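PDB 2OWN: putative Oleoyl-[acyl-carrier protein] thioesterase from Lactobacillus plantarum, which probably hydrolyses the thioester of oleoyl-[acyl-carrier protein] and related acyl-ACPs, releasing the free fatty acid. Local coordinates for residues V65-M75 with L202-E210. Sequence-based numbering, arbitrary orientation.
Sequences VTQYAIDITRM and LVHVDVRYE. With SO4 (sulfate ion), chain O.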
# COMPACT_ATOMS: atom_id res chain seq x y z
N VAL B 65 17.51 -5.77 8.36
CA VAL B 65 17.65 -4.45 9.00
C VAL B 65 17.26 -4.58 10.48
O VAL B 65 16.19 -5.13 10.80
CB VAL B 65 16.86 -3.27 8.31
CG1 VAL B 65 15.35 -3.47 8.31
CG2 VAL B 65 17.22 -1.92 8.96
N THR B 66 18.17 -4.15 11.36
CA THR B 66 18.01 -4.16 12.81
C THR B 66 17.60 -2.79 13.36
O THR B 66 16.86 -2.75 14.35
CB THR B 66 19.31 -4.63 13.53
OG1 THR B 66 20.40 -3.76 13.20
CG2 THR B 66 19.66 -6.06 13.12
N GLN B 67 18.07 -1.70 12.73
CA GLN B 67 17.80 -0.32 13.16
C GLN B 67 17.54 0.70 12.04
O GLN B 67 18.07 0.54 10.94
CB GLN B 67 19.03 0.21 13.91
CG GLN B 67 19.64 -0.71 14.98
CD GLN B 67 20.77 -0.08 15.78
OE1 GLN B 67 21.03 1.13 15.70
NE2 GLN B 67 21.44 -0.91 16.56
N TYR B 68 16.73 1.73 12.36
CA TYR B 68 16.45 2.91 11.51
C TYR B 68 16.39 4.18 12.38
O TYR B 68 15.85 4.15 13.48
CB TYR B 68 15.12 2.89 10.73
CG TYR B 68 15.03 2.04 9.50
CD1 TYR B 68 15.77 2.37 8.34
CD2 TYR B 68 14.09 0.99 9.41
CE1 TYR B 68 15.66 1.59 7.14
CE2 TYR B 68 13.96 0.21 8.21
CZ TYR B 68 14.75 0.52 7.08
OH TYR B 68 14.64 -0.24 5.93
N ALA B 69 16.97 5.27 11.86
CA ALA B 69 16.93 6.62 12.45
C ALA B 69 16.51 7.48 11.24
O ALA B 69 17.22 7.49 10.25
CB ALA B 69 18.26 7.05 12.99
N ILE B 70 15.35 8.15 11.33
CA ILE B 70 14.78 8.96 10.24
C ILE B 70 14.63 10.41 10.70
O ILE B 70 14.02 10.63 11.73
CB ILE B 70 13.38 8.42 9.80
CG1 ILE B 70 13.39 6.89 9.56
CG2 ILE B 70 12.86 9.17 8.56
CD1 ILE B 70 12.04 6.31 9.23
N ASP B 71 15.23 11.35 9.96
CA ASP B 71 15.18 12.80 10.21
C ASP B 71 14.25 13.33 9.12
O ASP B 71 14.65 13.31 7.96
CB ASP B 71 16.59 13.41 10.13
CG ASP B 71 16.64 14.93 10.39
OD1 ASP B 71 15.64 15.55 10.80
OD2 ASP B 71 17.73 15.50 10.19
N ILE B 72 13.06 13.80 9.49
CA ILE B 72 12.05 14.30 8.53
C ILE B 72 11.90 15.83 8.56
O ILE B 72 11.50 16.38 9.58
CB ILE B 72 10.66 13.61 8.78
CG1 ILE B 72 10.78 12.08 8.70
CG2 ILE B 72 9.60 14.11 7.77
CD1 ILE B 72 9.53 11.33 9.01
N THR B 73 12.24 16.49 7.44
CA THR B 73 12.07 17.95 7.24
C THR B 73 10.58 18.11 6.87
O THR B 73 9.87 18.93 7.47
CB THR B 73 13.02 18.51 6.16
OG1 THR B 73 14.37 18.31 6.59
CG2 THR B 73 12.78 20.00 5.93
N ARG B 74 10.15 17.38 5.84
CA ARG B 74 8.73 17.30 5.45
C ARG B 74 8.50 16.02 4.65
O ARG B 74 9.41 15.60 3.92
CB ARG B 74 8.19 18.52 4.68
CG ARG B 74 8.63 18.71 3.23
CD ARG B 74 7.83 19.81 2.61
NE ARG B 74 8.17 19.97 1.20
CZ ARG B 74 7.66 19.27 0.18
NH1 ARG B 74 6.77 18.28 0.35
NH2 ARG B 74 8.09 19.56 -1.06
N MSE B 75 7.32 15.42 4.78
CA MSE B 75 6.98 14.20 4.05
C MSE B 75 6.65 14.55 2.60
O MSE B 75 6.15 15.66 2.35
CB MSE B 75 5.81 13.44 4.68
CG MSE B 75 6.12 12.92 6.08
SE MSE B 75 7.52 11.56 6.05
CE MSE B 75 6.49 10.02 5.53
N LEU B 202 5.31 14.62 11.15
CA LEU B 202 6.51 13.85 11.53
C LEU B 202 7.76 14.72 11.49
O LEU B 202 7.94 15.49 10.54
CB LEU B 202 6.69 12.64 10.61
CG LEU B 202 5.58 11.59 10.68
CD1 LEU B 202 5.58 10.74 9.43
CD2 LEU B 202 5.70 10.74 11.96
N VAL B 203 8.57 14.63 12.55
CA VAL B 203 9.85 15.33 12.70
C VAL B 203 10.99 14.30 12.72
O VAL B 203 11.98 14.48 12.00
CB VAL B 203 9.88 16.23 13.98
CG1 VAL B 203 11.22 16.93 14.16
CG2 VAL B 203 8.77 17.27 13.91
N HIS B 204 10.86 13.25 13.55
CA HIS B 204 11.88 12.21 13.69
C HIS B 204 11.28 10.84 14.05
O HIS B 204 10.21 10.79 14.66
CB HIS B 204 12.86 12.66 14.78
CG HIS B 204 14.22 12.06 14.67
ND1 HIS B 204 14.56 10.84 15.22
CD2 HIS B 204 15.34 12.54 14.09
CE1 HIS B 204 15.83 10.60 14.95
NE2 HIS B 204 16.32 11.61 14.27
N VAL B 205 11.94 9.76 13.63
CA VAL B 205 11.54 8.36 13.92
C VAL B 205 12.77 7.47 14.19
O VAL B 205 13.72 7.51 13.42
CB VAL B 205 10.72 7.71 12.76
CG1 VAL B 205 10.24 6.30 13.14
CG2 VAL B 205 9.51 8.57 12.34
N ASP B 206 12.74 6.71 15.30
CA ASP B 206 13.76 5.71 15.68
C ASP B 206 13.08 4.37 15.70
O ASP B 206 12.00 4.29 16.28
CB ASP B 206 14.31 5.93 17.08
CG ASP B 206 15.08 7.20 17.21
OD1 ASP B 206 15.70 7.66 16.24
OD2 ASP B 206 15.11 7.67 18.36
N VAL B 207 13.68 3.34 15.10
CA VAL B 207 13.12 1.98 15.08
C VAL B 207 14.18 0.95 15.46
O VAL B 207 15.33 1.10 15.05
CB VAL B 207 12.56 1.59 13.67
CG1 VAL B 207 11.79 0.27 13.74
CG2 VAL B 207 11.64 2.67 13.12
N ARG B 208 13.80 -0.04 16.27
CA ARG B 208 14.64 -1.18 16.68
C ARG B 208 13.81 -2.44 16.41
O ARG B 208 12.71 -2.53 16.96
CB ARG B 208 15.02 -1.11 18.16
CG ARG B 208 16.03 -0.03 18.53
CD ARG B 208 17.42 -0.37 18.05
NE ARG B 208 18.41 0.63 18.46
CZ ARG B 208 18.69 1.79 17.84
NH1 ARG B 208 18.05 2.19 16.72
NH2 ARG B 208 19.63 2.59 18.35
N TYR B 209 14.30 -3.36 15.57
CA TYR B 209 13.62 -4.63 15.26
C TYR B 209 14.30 -5.69 16.11
O TYR B 209 15.49 -5.93 15.92
CB TYR B 209 13.71 -4.98 13.78
CG TYR B 209 13.14 -3.92 12.87
CD1 TYR B 209 11.75 -3.86 12.60
CD2 TYR B 209 13.98 -2.98 12.25
CE1 TYR B 209 11.21 -2.85 11.72
CE2 TYR B 209 13.47 -1.98 11.39
CZ TYR B 209 12.09 -1.91 11.13
OH TYR B 209 11.63 -0.94 10.29
N GLU B 210 13.55 -6.28 17.05
CA GLU B 210 14.07 -7.32 17.95
C GLU B 210 13.78 -8.73 17.41
O GLU B 210 14.69 -9.56 17.36
CB GLU B 210 13.51 -7.20 19.38
CG GLU B 210 13.88 -5.93 20.19
CD GLU B 210 13.10 -4.65 19.84
OE1 GLU B 210 12.18 -4.69 19.00
OE2 GLU B 210 13.40 -3.60 20.44
S SO4 O . 22.40 -0.33 19.99
O1 SO4 O . 21.98 1.05 20.18
O2 SO4 O . 21.21 -1.18 19.98
O3 SO4 O . 23.10 -0.43 18.71
O4 SO4 O . 23.31 -0.74 21.05
O HOH W 1 17.54 -4.25 17.12
O HOH W 2 17.54 5.22 15.41
O HOH W 3 13.46 16.84 11.65
O HOH W 4 9.04 18.09 10.20
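Q67 and R208 lie stacked across two neighbouring antiparallel strands, 61-72 and 200-209, the amide plane 19° from the guanidinium plane. From CB outward, R208 leaves with CG beside its own backbone N and bends at chi2 (-73°), which turns the chain over Q67. Its CD rests 3.8 Å from Q67 CG. NE lies near Q67 CD. CZ sits 3.2 Å from Q67 OE1, which stands over one guanidinium face and accepts no hydrogen bond from it. NH1 makes a weak bond to V207 O, and NH2 a weak one to O1 of the sulfate. Q67 NE2 holds O3 of the same ion at 2.8 Å. With R208 cut back to an alanine, the Q67 amide is likely to lose the guanidinium it stacks on, and the sulfate its weak second donor. Elsewhere on this face, H204 lays its ring under I70 O, which is 3.2 Å above the plane and over its centre.

The other face is mostly apolar; helix 31-48 packs on Y68, I70 and L202, while V207 meets strand 246-256. Y209 OH meets the edge of the Y68 ring, 3.2 Å from Y68 CD2. I70 and V205 lie side by side, and I72 CD1 packs 3.5 Å from L202 CB. Six backbone hydrogen bonds join the strands, among them one in each direction between I70 and V205. They link the N-terminal and C-terminal hotdog domains of the acyl-ACP thioesterase through their sheets. The chemistry is thus split: a mostly apolar side, partly under helix 31-48, and a polar side where the Q67 amide, with weak help from R208, holds a sulfate that probably came from the crystallisation liquor.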